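Long-range contacts in 3-polyprenyl-4-hydroxybenzoate decarboxylase and related decarboxylases (Pelotomaculum thermopropionicum, PDB 6H6X), which probably decarboxylates an aromatic acid reversibly, as a UbiD-family enzyme that binds prenylated FMN with manganese and potassium ions: residues B[222-230]-B[235-244]; B[131-141]-B[183-191]. The protein carries 8 engineered substitutions. All blocks are in the same frame, centred on the assembly; numbering follows the deposited sequence.

In the fold
Both contacts lie in the Rift-related, FMN-binding part of the UbiD chain, and their centres are 10 Å apart. Interaction 2 pairs strands 130-139 and 184-190; interaction 1 fastens segment 222-230 to strand 240-246, the neighbour of 184-190 in the same antiparallel sheet. Two probable backbone hydrogen bonds join them, Ile242 O to Leu188 N at 2.8 Å and Ile240 O to Ile190 N at 2.9 Å. Interaction 2 is nearer the cofactor: Thr132 touches the prenylated FMN, and the side chain of Ile135 is about 4 Å from that of Ile150, a cofactor-binding residue. Interaction 1 stands further back, the side chain of Pro235 being about 10 Å from that of manganese ligand Glu210.

Interaction 1. Residues B[222-230]-B[235-244]; sequences LELVKCETV and PAGAEIVIEG
The carboxylate of Glu243 is gripped by Glu228 and Thr229 in the loop after strand 223-226. With CG beside the backbone nitrogen (chi1 -53°) and the chain extended beyond it, both oxygens reach the backbone. Glu243 OE2 accepts from Glu228 N at 2.9 Å, on the syn side and 23° out of the carboxylate plane. Glu243 OE1 takes two donors: Thr229 N, also syn, at 2.7 Å, and Thr229 OG1 at 2.6 Å, nearly along the C-O axis. Three bonds thus fix this buried group's rotation. Cys227 CB packs against Glu243 OE2 at 3.3 Å, while Val230 lies alongside Glu243, the two side chains running opposite ways. The carboxylate of Glu228 turns off to a salt bridge with Lys103. At the other end Ala236 N donates to Glu223 O at 2.9 Å, and Val225 CG1 rests on Ala236 CA at 3.8 Å. Leu224 and Pro235 form an antiparallel non-hydrogen-bonded pair with diverging side chains, yet Leu224 CD2 reaches Pro235 N at 3.7 Å. Strand 223-226 lies between strands 93-94 and 233-235 in a small mixed sheet. Pro235 of that sheet and Cys227, just past 223-226, pack on strand 184-190, while Thr229 and Glu243 touch Ala277 of strand 264-280.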
ATOM      1  N   LEU B 222     -29.352  24.720  -5.824  1.00 55.11           N
ATOM      2  CA  LEU B 222     -28.226  25.533  -6.204  1.00 52.71           C
ATOM      3  C   LEU B 222     -28.760  26.819  -6.815  1.00 44.98           C
ATOM      4  O   LEU B 222     -29.662  26.795  -7.656  1.00 45.76           O
ATOM      5  CB  LEU B 222     -27.380  24.745  -7.202  1.00 48.36           C
ATOM      6  CG  LEU B 222     -26.126  25.365  -7.721  1.00 49.64           C
ATOM      7  CD1 LEU B 222     -25.115  25.562  -6.588  1.00 48.23           C
ATOM      8  CD2 LEU B 222     -25.599  24.439  -8.833  1.00 49.87           C
ATOM      9  N   GLU B 223     -28.212  27.944  -6.370  1.00 46.15           N
ATOM     10  CA  GLU B 223     -28.660  29.257  -6.823  1.00 46.59           C
ATOM     11  C   GLU B 223     -27.786  29.713  -7.983  1.00 41.45           C
ATOM     12  O   GLU B 223     -26.568  29.648  -7.880  1.00 41.84           O
ATOM     13  CB  GLU B 223     -28.678  30.243  -5.649  1.00 53.60           C
ATOM     14  CG  GLU B 223     -29.718  29.814  -4.606  1.00 55.62           C
ATOM     15  CD  GLU B 223     -29.888  30.730  -3.398  1.00 70.51           C
ATOM     16  OE1 GLU B 223     -29.223  31.795  -3.304  1.00 77.74           O
ATOM     17  OE2 GLU B 223     -30.712  30.368  -2.511  1.00 68.37           O
ATOM     18  N   LEU B 224     -28.434  30.085  -9.104  1.00 37.72           N
ATOM     19  CA  LEU B 224     -27.807  30.476 -10.308  1.00 36.94           C
ATOM     20  C   LEU B 224     -28.135  31.905 -10.619  1.00 42.13           C
ATOM     21  O   LEU B 224     -29.137  32.442 -10.147  1.00 48.88           O
ATOM     22  CB  LEU B 224     -28.248  29.626 -11.463  1.00 34.38           C
ATOM     23  CG  LEU B 224     -28.003  28.150 -11.327  1.00 39.03           C
ATOM     24  CD1 LEU B 224     -28.467  27.450 -12.627  1.00 40.22           C
ATOM     25  CD2 LEU B 224     -26.547  27.848 -11.035  1.00 40.47           C
ATOM     26  N   VAL B 225     -27.281  32.505 -11.439  1.00 40.35           N
ATOM     27  CA  VAL B 225     -27.466  33.848 -11.937  1.00 44.84           C
ATOM     28  C   VAL B 225     -27.076  33.897 -13.418  1.00 41.20           C
ATOM     29  O   VAL B 225     -26.281  33.070 -13.884  1.00 43.62           O
ATOM     30  CB  VAL B 225     -26.682  34.840 -11.049  1.00 50.52           C
ATOM     31  CG1 VAL B 225     -25.182  34.517 -11.075  1.00 53.57           C
ATOM     32  CG2 VAL B 225     -26.919  36.260 -11.529  1.00 59.43           C
ATOM     33  N   LYS B 226     -27.655  34.826 -14.168  1.00 43.72           N
ATOM     34  CA  LYS B 226     -27.350  34.980 -15.592  1.00 47.41           C
ATOM     35  C   LYS B 226     -26.011  35.648 -15.748  1.00 48.80           C
ATOM     36  O   LYS B 226     -25.669  36.525 -14.956  1.00 44.06           O
ATOM     37  CB  LYS B 226     -28.356  35.893 -16.309  1.00 52.25           C
ATOM     38  CG  LYS B 226     -29.769  35.401 -16.421  1.00 64.57           C
ATOM     39  CD  LYS B 226     -29.949  34.103 -17.191  1.00 63.11           C
ATOM     40  CE  LYS B 226     -29.795  34.291 -18.657  1.00 78.56           C
ATOM     41  NZ  LYS B 226     -30.285  33.034 -19.323  1.00 84.37           N
ATOM     42  N   CYS B 227     -25.299  35.261 -16.798  1.00 48.66           N
ATOM     43  CA  CYS B 227     -24.037  35.897 -17.197  1.00 62.60           C
ATOM     44  C   CYS B 227     -24.272  37.241 -17.847  1.00 62.08           C
ATOM     45  O   CYS B 227     -25.341  37.509 -18.368  1.00 69.11           O
ATOM     46  CB  CYS B 227     -23.295  34.982 -18.177  1.00 66.67           C
ATOM     47  SG  CYS B 227     -22.552  33.558 -17.319  1.00 66.02           S
ATOM     48  N   GLU B 228     -23.250  38.077 -17.826  1.00 65.18           N
ATOM     49  CA  GLU B 228     -23.302  39.419 -18.437  1.00 67.12           C
ATOM     50  C   GLU B 228     -23.349  39.399 -19.957  1.00 64.10           C
ATOM     51  O   GLU B 228     -24.158  40.103 -20.542  1.00 68.59           O
ATOM     52  CB  GLU B 228     -22.077  40.253 -18.027  1.00 69.79           C
ATOM     53  CG  GLU B 228     -21.924  40.499 -16.528  1.00 74.84           C
ATOM     54  CD  GLU B 228     -23.066  41.296 -15.938  1.00 83.67           C
ATOM     55  OE1 GLU B 228     -23.316  42.422 -16.431  1.00 82.57           O
ATOM     56  OE2 GLU B 228     -23.710  40.793 -14.982  1.00 89.92           O
ATOM     57  N   THR B 229     -22.461  38.631 -20.592  1.00 61.98           N
ATOM     58  CA  THR B 229     -22.208  38.748 -22.034  1.00 59.62           C
ATOM     59  C   THR B 229     -22.582  37.520 -22.834  1.00 64.45           C
ATOM     60  O   THR B 229     -22.377  37.492 -24.040  1.00 58.92           O
ATOM     61  CB  THR B 229     -20.716  39.031 -22.284  1.00 68.15           C
ATOM     62  OG1 THR B 229     -19.908  37.934 -21.829  1.00 66.78           O
ATOM     63  CG2 THR B 229     -20.317  40.302 -21.545  1.00 62.54           C
ATOM     64  N   VAL B 230     -23.114  36.493 -22.166  1.00 63.83           N
ATOM     65  CA  VAL B 230     -23.534  35.272 -22.836  1.00 61.11           C
ATOM     66  C   VAL B 230     -24.786  34.748 -22.170  1.00 56.21           C
ATOM     67  O   VAL B 230     -25.027  35.020 -21.002  1.00 55.43           O
ATOM     68  CB  VAL B 230     -22.418  34.193 -22.784  1.00 65.92           C
ATOM     69  CG1 VAL B 230     -21.230  34.615 -23.643  1.00 67.53           C
ATOM     70  CG2 VAL B 230     -21.973  33.908 -21.335  1.00 63.71           C
ATOM     71  N   PRO B 235     -23.202  29.491 -11.083  1.00 39.16           N
ATOM     72  CA  PRO B 235     -23.522  29.524  -9.639  1.00 40.29           C
ATOM     73  C   PRO B 235     -23.286  30.905  -9.024  1.00 44.03           C
ATOM     74  O   PRO B 235     -22.244  31.500  -9.220  1.00 43.52           O
ATOM     75  CB  PRO B 235     -22.592  28.484  -9.047  1.00 39.65           C
ATOM     76  CG  PRO B 235     -22.294  27.568 -10.170  1.00 40.50           C
ATOM     77  CD  PRO B 235     -22.208  28.447 -11.389  1.00 38.90           C
ATOM     78  N   ALA B 236     -24.316  31.429  -8.378  1.00 50.15           N
ATOM     79  CA  ALA B 236     -24.319  32.798  -7.804  1.00 43.34           C
ATOM     80  C   ALA B 236     -23.209  32.985  -6.800  1.00 39.94           C
ATOM     81  O   ALA B 236     -22.605  34.067  -6.712  1.00 40.60           O
ATOM     82  CB  ALA B 236     -25.670  33.088  -7.116  1.00 41.57           C
ATOM     83  N   GLY B 237     -22.967  31.939  -6.014  1.00 36.47           N
ATOM     84  CA  GLY B 237     -21.941  31.950  -4.993  1.00 39.59           C
ATOM     85  C   GLY B 237     -20.513  31.598  -5.434  1.00 41.72           C
ATOM     86  O   GLY B 237     -19.672  31.495  -4.593  1.00 37.59           O
ATOM     87  N   ALA B 238     -20.236  31.420  -6.723  1.00 39.15           N
ATOM     88  CA  ALA B 238     -18.885  31.068  -7.178  1.00 40.75           C
ATOM     89  C   ALA B 238     -17.894  32.186  -6.811  1.00 43.96           C
ATOM     90  O   ALA B 238     -18.306  33.264  -6.523  1.00 44.26           O
ATOM     91  CB  ALA B 238     -18.857  30.817  -8.684  1.00 38.91           C
ATOM     92  N   GLU B 239     -16.596  31.899  -6.840  1.00 38.48           N
ATOM     93  CA  GLU B 239     -15.571  32.905  -6.547  1.00 37.61           C
ATOM     94  C   GLU B 239     -15.290  33.698  -7.767  1.00 37.75           C
ATOM     95  O   GLU B 239     -15.163  34.896  -7.701  1.00 35.99           O
ATOM     96  CB  GLU B 239     -14.271  32.232  -6.023  1.00 39.03           C
ATOM     97  CG  GLU B 239     -14.414  31.556  -4.669  1.00 38.16           C
ATOM     98  CD  GLU B 239     -14.545  32.569  -3.492  1.00 45.24           C
ATOM     99  OE1 GLU B 239     -13.914  33.635  -3.551  1.00 48.91           O
ATOM    100  OE2 GLU B 239     -15.243  32.307  -2.483  1.00 52.43           O
ATOM    101  N   ILE B 240     -15.186  33.014  -8.908  1.00 38.96           N
ATOM    102  CA  ILE B 240     -14.814  33.635 -10.155  1.00 37.48           C
ATOM    103  C   ILE B 240     -15.597  33.002 -11.308  1.00 40.12           C
ATOM    104  O   ILE B 240     -15.770  31.782 -11.322  1.00 41.95           O
ATOM    105  CB  ILE B 240     -13.293  33.412 -10.432  1.00 40.22           C
ATOM    106  CG1 ILE B 240     -12.405  34.134  -9.406  1.00 48.19           C
ATOM    107  CG2 ILE B 240     -12.902  33.908 -11.799  1.00 40.81           C
ATOM    108  CD1 ILE B 240     -11.194  33.367  -8.947  1.00 52.24           C
ATOM    109  N   VAL B 241     -16.020  33.819 -12.287  1.00 38.08           N
ATOM    110  CA  VAL B 241     -16.654  33.360 -13.516  1.00 38.92           C
ATOM    111  C   VAL B 241     -15.979  34.010 -14.683  1.00 38.85           C
ATOM    112  O   VAL B 241     -15.759  35.215 -14.685  1.00 44.05           O
ATOM    113  CB  VAL B 241     -18.164  33.675 -13.572  1.00 37.62           C
ATOM    114  CG1 VAL B 241     -18.730  33.573 -14.989  1.00 34.04           C
ATOM    115  CG2 VAL B 241     -18.926  32.780 -12.610  1.00 37.74           C
ATOM    116  N   ILE B 242     -15.669  33.208 -15.689  1.00 41.95           N
ATOM    117  CA  ILE B 242     -15.070  33.678 -16.905  1.00 44.05           C
ATOM    118  C   ILE B 242     -16.049  33.291 -17.977  1.00 41.90           C
ATOM    119  O   ILE B 242     -16.343  32.121 -18.171  1.00 48.66           O
ATOM    120  CB  ILE B 242     -13.665  33.061 -17.129  1.00 44.96           C
ATOM    121  CG1 ILE B 242     -12.714  33.506 -16.013  1.00 45.36           C
ATOM    122  CG2 ILE B 242     -13.105  33.440 -18.475  1.00 44.94           C
ATOM    123  CD1 ILE B 242     -11.477  32.622 -15.952  1.00 49.77           C
ATOM    124  N   GLU B 243     -16.539  34.302 -18.685  1.00 48.74           N
ATOM    125  CA  GLU B 243     -17.499  34.165 -19.781  1.00 51.06           C
ATOM    126  C   GLU B 243     -16.778  34.212 -21.107  1.00 51.62           C
ATOM    127  O   GLU B 243     -15.821  34.949 -21.266  1.00 59.09           O
ATOM    128  CB  GLU B 243     -18.510  35.306 -19.708  1.00 54.02           C
ATOM    129  CG  GLU B 243     -19.191  35.473 -18.343  1.00 56.77           C
ATOM    130  CD  GLU B 243     -20.214  36.593 -18.284  1.00 57.48           C
ATOM    131  OE1 GLU B 243     -20.485  37.213 -19.348  1.00 70.79           O
ATOM    132  OE2 GLU B 243     -20.756  36.851 -17.165  1.00 60.16           O
ATOM    133  N   GLY B 244     -17.232  33.432 -22.071  1.00 53.47           N
ATOM    134  CA  GLY B 244     -16.626  33.490 -23.374  1.00 50.83           C
ATOM    135  C   GLY B 244     -17.260  32.613 -24.402  1.00 53.16           C
ATOM    136  O   GLY B 244     -18.423  32.192 -24.287  1.00 55.57           O
TER

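Interaction 2. Residues B[131-141]-B[183-191]; sequences ITAAILIARDP and PLEIALAIG
Leu136 and Leu188 form an antiparallel non-hydrogen-bonded pair, and their side chains cross at a slant on the sheet face shared with Ala134, Ala138, Ile186 and Ile190. Leu136 swings CG opposite its backbone nitrogen (chi1 -169°), whereas Leu188 sets CG beside its own (chi1 -62°); Leu188 CD2 thereby comes against Leu136 CG at 3.7 Å. Of the two methyls of Leu136, CD2 meets Ile186 CG2 at 3.9 Å, and CD1 lies near Ile186 CD1, so both neighbours on the opposing strand are engaged. Exchanging Leu136 for alanine would probably open a gap between Leu188 CD2 and the Ile186 side chain, leaving both freer to turn. Further along, Ile190 CG1 presses on Ala134 CB at 3.6 Å, and its CD1 meets Ile131 CG2, the two side chains crossing at about a right angle. On the other face Ile135 CG1 touches Ala189 CB at 3.7 Å. Ile135 with Ala189 and Ile137 with Ala187 are hydrogen-bonded pairs; Ile137 N to Ala187 O, at 2.7 Å and 171°, is the shortest of the four backbone bonds between the strands. Beyond them one water bridges Ala133 O, at 2.6 Å, and Gly191 N. Strand 146-157 flanks 130-139 and strand 240-246 flanks 184-190, while Leu136 and Leu184 both pack on Leu170 of helix 169-179.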
ATOM      1  N   ILE B 131      -5.685  26.564 -16.100  1.00 42.46           N
ATOM      2  CA  ILE B 131      -6.879  26.593 -15.241  1.00 43.49           C
ATOM      3  C   ILE B 131      -7.358  25.152 -15.201  1.00 37.52           C
ATOM      4  O   ILE B 131      -7.682  24.602 -16.238  1.00 37.35           O
ATOM      5  CB  ILE B 131      -7.973  27.512 -15.837  1.00 44.31           C
ATOM      6  CG1 ILE B 131      -7.442  28.957 -15.928  1.00 45.73           C
ATOM      7  CG2 ILE B 131      -9.252  27.452 -15.019  1.00 42.03           C
ATOM      8  CD1 ILE B 131      -8.404  29.905 -16.594  1.00 45.84           C
ATOM      9  N   THR B 132      -7.376  24.553 -14.010  1.00 36.57           N
ATOM     10  CA  THR B 132      -7.675  23.133 -13.852  1.00 38.09           C
ATOM     11  C   THR B 132      -8.931  22.839 -13.040  1.00 35.98           C
ATOM     12  O   THR B 132      -9.302  21.694 -12.972  1.00 37.48           O
ATOM     13  CB  THR B 132      -6.528  22.396 -13.173  1.00 36.72           C
ATOM     14  OG1 THR B 132      -6.209  23.066 -11.954  1.00 37.07           O
ATOM     15  CG2 THR B 132      -5.294  22.439 -14.064  1.00 42.07           C
ATOM     16  N   ALA B 133      -9.559  23.846 -12.433  1.00 35.56           N
ATOM     17  CA  ALA B 133     -10.703  23.605 -11.570  1.00 35.83           C
ATOM     18  C   ALA B 133     -11.983  24.342 -11.949  1.00 35.17           C
ATOM     19  O   ALA B 133     -12.843  24.583 -11.106  1.00 44.99           O
ATOM     20  CB  ALA B 133     -10.336  23.905 -10.140  1.00 33.27           C
ATOM     21  N   ALA B 134     -12.121  24.666 -13.208  1.00 34.49           N
ATOM     22  CA  ALA B 134     -13.245  25.428 -13.689  1.00 37.63           C
ATOM     23  C   ALA B 134     -14.277  24.465 -14.197  1.00 36.93           C
ATOM     24  O   ALA B 134     -13.963  23.619 -15.022  1.00 40.72           O
ATOM     25  CB  ALA B 134     -12.848  26.351 -14.829  1.00 38.31           C
ATOM     26  N   ILE B 135     -15.513  24.609 -13.715  1.00 36.49           N
ATOM     27  CA  ILE B 135     -16.634  23.954 -14.358  1.00 36.02           C
ATOM     28  C   ILE B 135     -17.048  24.763 -15.586  1.00 36.55           C
ATOM     29  O   ILE B 135     -17.122  25.978 -15.540  1.00 37.52           O
ATOM     30  CB  ILE B 135     -17.808  23.680 -13.410  1.00 37.46           C
ATOM     31  CG1 ILE B 135     -18.491  24.961 -12.904  1.00 39.86           C
ATOM     32  CG2 ILE B 135     -17.342  22.826 -12.256  1.00 35.02           C
ATOM     33  CD1 ILE B 135     -19.763  24.672 -12.093  1.00 43.23           C
ATOM     34  N   LEU B 136     -17.268  24.081 -16.697  1.00 37.75           N
ATOM     35  CA  LEU B 136     -17.597  24.697 -17.968  1.00 40.55           C
ATOM     36  C   LEU B 136     -19.080  24.416 -18.236  1.00 41.60           C
ATOM     37  O   LEU B 136     -19.455  23.269 -18.416  1.00 41.06           O
ATOM     38  CB  LEU B 136     -16.757  24.106 -19.086  1.00 42.91           C
ATOM     39  CG  LEU B 136     -16.811  24.851 -20.426  1.00 45.43           C
ATOM     40  CD1 LEU B 136     -15.529  24.596 -21.205  1.00 47.97           C
ATOM     41  CD2 LEU B 136     -18.029  24.487 -21.246  1.00 49.31           C
ATOM     42  N   ILE B 137     -19.903  25.465 -18.231  1.00 39.76           N
ATOM     43  CA  ILE B 137     -21.335  25.362 -18.433  1.00 40.62           C
ATOM     44  C   ILE B 137     -21.628  25.816 -19.872  1.00 42.12           C
ATOM     45  O   ILE B 137     -21.193  26.873 -20.293  1.00 42.11           O
ATOM     46  CB  ILE B 137     -22.072  26.233 -17.410  1.00 36.91           C
ATOM     47  CG1 ILE B 137     -21.738  25.774 -16.020  1.00 33.23           C
ATOM     48  CG2 ILE B 137     -23.585  26.175 -17.601  1.00 40.46           C
ATOM     49  CD1 ILE B 137     -21.794  26.882 -14.996  1.00 37.44           C
ATOM     50  N   ALA B 138     -22.352  24.996 -20.612  1.00 47.08           N
ATOM     51  CA  ALA B 138     -22.783  25.346 -21.973  1.00 54.30           C
ATOM     52  C   ALA B 138     -24.168  24.761 -22.315  1.00 52.58           C
ATOM     53  O   ALA B 138     -24.678  23.843 -21.628  1.00 61.34           O
ATOM     54  CB  ALA B 138     -21.749  24.879 -22.964  1.00 52.86           C
ATOM     55  N   ARG B 139     -24.788  25.321 -23.354  1.00 56.92           N
ATOM     56  CA  ARG B 139     -26.063  24.798 -23.860  1.00 64.68           C
ATOM     57  C   ARG B 139     -25.954  24.277 -25.288  1.00 67.94           C
ATOM     58  O   ARG B 139     -25.204  24.811 -26.092  1.00 65.18           O
ATOM     59  CB  ARG B 139     -27.165  25.850 -23.761  1.00 69.87           C
ATOM     60  CG  ARG B 139     -27.690  26.034 -22.344  1.00 76.63           C
ATOM     61  CD  ARG B 139     -28.904  26.970 -22.267  1.00 81.61           C
ATOM     62  NE  ARG B 139     -29.382  27.097 -20.879  1.00 84.46           N
ATOM     63  CZ  ARG B 139     -30.251  26.267 -20.279  1.00 78.11           C
ATOM     64  NH1 ARG B 139     -30.810  25.252 -20.918  1.00 76.50           N
ATOM     65  NH2 ARG B 139     -30.592  26.455 -19.007  1.00 75.59           N
ATOM     66  N   ASP B 140     -26.735  23.239 -25.589  1.00 78.76           N
ATOM     67  CA  ASP B 140     -26.811  22.670 -26.934  1.00 84.62           C
ATOM     68  C   ASP B 140     -27.458  23.752 -27.821  1.00 85.35           C
ATOM     69  O   ASP B 140     -28.558  24.248 -27.534  1.00 68.08           O
ATOM     70  CB  ASP B 140     -27.636  21.374 -26.898  1.00 89.87           C
ATOM     71  CG  ASP B 140     -27.588  20.577 -28.204  1.00 93.19           C
ATOM     72  OD1 ASP B 140     -27.912  21.155 -29.250  1.00 99.87           O
ATOM     73  OD2 ASP B 140     -27.276  19.357 -28.191  1.00 91.06           O
ATOM     74  N   PRO B 141     -26.745  24.178 -28.868  1.00 91.16           N
ATOM     75  CA  PRO B 141     -27.287  25.262 -29.681  1.00 99.73           C
ATOM     76  C   PRO B 141     -28.585  24.917 -30.471  1.00108.11           C
ATOM     77  O   PRO B 141     -29.283  25.839 -30.878  1.00104.84           O
ATOM     78  CB  PRO B 141     -26.111  25.620 -30.600  1.00 96.76           C
ATOM     79  CG  PRO B 141     -25.338  24.351 -30.738  1.00 92.80           C
ATOM     80  CD  PRO B 141     -25.503  23.616 -29.433  1.00 91.16           C
ATOM     81  N   PRO B 183     -20.020  30.771 -32.999  1.00 96.09           N
ATOM     82  CA  PRO B 183     -19.339  30.326 -31.784  1.00 92.21           C
ATOM     83  C   PRO B 183     -20.302  29.611 -30.822  1.00 87.97           C
ATOM     84  O   PRO B 183     -21.515  29.736 -30.972  1.00 82.79           O
ATOM     85  CB  PRO B 183     -18.793  31.623 -31.171  1.00 97.66           C
ATOM     86  CG  PRO B 183     -19.421  32.754 -31.915  1.00 98.28           C
ATOM     87  CD  PRO B 183     -19.901  32.218 -33.223  1.00100.54           C
ATOM     88  N   LEU B 184     -19.751  28.824 -29.900  1.00 81.09           N
ATOM     89  CA  LEU B 184     -20.514  28.250 -28.781  1.00 71.03           C
ATOM     90  C   LEU B 184     -20.241  29.064 -27.530  1.00 58.48           C
ATOM     91  O   LEU B 184     -19.103  29.113 -27.069  1.00 60.67           O
ATOM     92  CB  LEU B 184     -20.120  26.795 -28.544  1.00 74.67           C
ATOM     93  CG  LEU B 184     -20.888  26.122 -27.410  1.00 80.02           C
ATOM     94  CD1 LEU B 184     -22.326  25.839 -27.817  1.00 81.58           C
ATOM     95  CD2 LEU B 184     -20.170  24.841 -27.037  1.00 83.90           C
ATOM     96  N   GLU B 185     -21.275  29.701 -27.006  1.00 56.81           N
ATOM     97  CA  GLU B 185     -21.182  30.479 -25.770  1.00 67.53           C
ATOM     98  C   GLU B 185     -21.005  29.559 -24.562  1.00 63.64           C
ATOM     99  O   GLU B 185     -21.673  28.534 -24.465  1.00 64.10           O
ATOM    100  CB  GLU B 185     -22.461  31.307 -25.570  1.00 77.60           C
ATOM    101  CG  GLU B 185     -22.656  32.411 -26.598  1.00 84.22           C
ATOM    102  CD  GLU B 185     -23.809  33.357 -26.267  1.00 90.94           C
ATOM    103  OE1 GLU B 185     -24.704  33.028 -25.438  1.00 89.55           O
ATOM    104  OE2 GLU B 185     -23.826  34.457 -26.866  1.00102.92           O
ATOM    105  N   ILE B 186     -20.094  29.921 -23.662  1.00 60.20           N
ATOM    106  CA  ILE B 186     -19.819  29.131 -22.459  1.00 51.13           C
ATOM    107  C   ILE B 186     -19.590  30.017 -21.287  1.00 45.61           C
ATOM    108  O   ILE B 186     -19.248  31.184 -21.429  1.00 50.64           O
ATOM    109  CB  ILE B 186     -18.575  28.222 -22.601  1.00 51.37           C
ATOM    110  CG1 ILE B 186     -17.274  29.025 -22.668  1.00 53.34           C
ATOM    111  CG2 ILE B 186     -18.704  27.304 -23.820  1.00 50.83           C
ATOM    112  CD1 ILE B 186     -16.042  28.150 -22.699  1.00 53.82           C
ATOM    113  N   ALA B 187     -19.737  29.436 -20.116  1.00 42.35           N
ATOM    114  CA  ALA B 187     -19.223  30.042 -18.914  1.00 43.68           C
ATOM    115  C   ALA B 187     -18.368  29.082 -18.070  1.00 41.53           C
ATOM    116  O   ALA B 187     -18.628  27.884 -18.007  1.00 42.48           O
ATOM    117  CB  ALA B 187     -20.390  30.585 -18.102  1.00 45.03           C
ATOM    118  N   LEU B 188     -17.361  29.651 -17.439  1.00 37.72           N
ATOM    119  CA  LEU B 188     -16.435  28.917 -16.614  1.00 42.95           C
ATOM    120  C   LEU B 188     -16.580  29.402 -15.209  1.00 44.23           C
ATOM    121  O   LEU B 188     -16.447  30.588 -14.973  1.00 45.36           O
ATOM    122  CB  LEU B 188     -15.018  29.207 -17.067  1.00 44.74           C
ATOM    123  CG  LEU B 188     -14.729  28.777 -18.506  1.00 44.71           C
ATOM    124  CD1 LEU B 188     -13.390  29.352 -18.888  1.00 54.45           C
ATOM    125  CD2 LEU B 188     -14.689  27.276 -18.601  1.00 49.91           C
ATOM    126  N   ALA B 189     -16.863  28.513 -14.259  1.00 40.54           N
ATOM    127  CA  ALA B 189     -16.910  28.920 -12.840  1.00 39.01           C
ATOM    128  C   ALA B 189     -15.879  28.219 -11.996  1.00 36.72           C
ATOM    129  O   ALA B 189     -15.752  27.025 -12.085  1.00 45.78           O
ATOM    130  CB  ALA B 189     -18.281  28.636 -12.305  1.00 36.91           C
ATOM    131  N   ILE B 190     -15.193  28.973 -11.155  1.00 41.06           N
ATOM    132  CA  ILE B 190     -14.060  28.531 -10.363  1.00 35.52           C
ATOM    133  C   ILE B 190     -14.343  28.858  -8.924  1.00 35.77           C
ATOM    134  O   ILE B 190     -14.752  29.957  -8.600  1.00 37.33           O
ATOM    135  CB  ILE B 190     -12.785  29.228 -10.803  1.00 40.65           C
ATOM    136  CG1 ILE B 190     -12.433  28.895 -12.252  1.00 42.92           C
ATOM    137  CG2 ILE B 190     -11.616  28.814  -9.906  1.00 46.63           C
ATOM    138  CD1 ILE B 190     -11.340  29.796 -12.829  1.00 48.91           C
ATOM    139  N   GLY B 191     -14.171  27.894  -8.033  1.00 34.29           N
ATOM    140  CA  GLY B 191     -14.367  28.160  -6.619  1.00 34.94           C
ATOM    141  C   GLY B 191     -15.795  27.862  -6.274  1.00 39.08           C
ATOM    142  O   GLY B 191     -16.592  28.764  -5.928  1.00 44.64           O
TER
HETATM  143  O   HOH W   1     -13.595  25.190  -8.664  1.00 38.02           O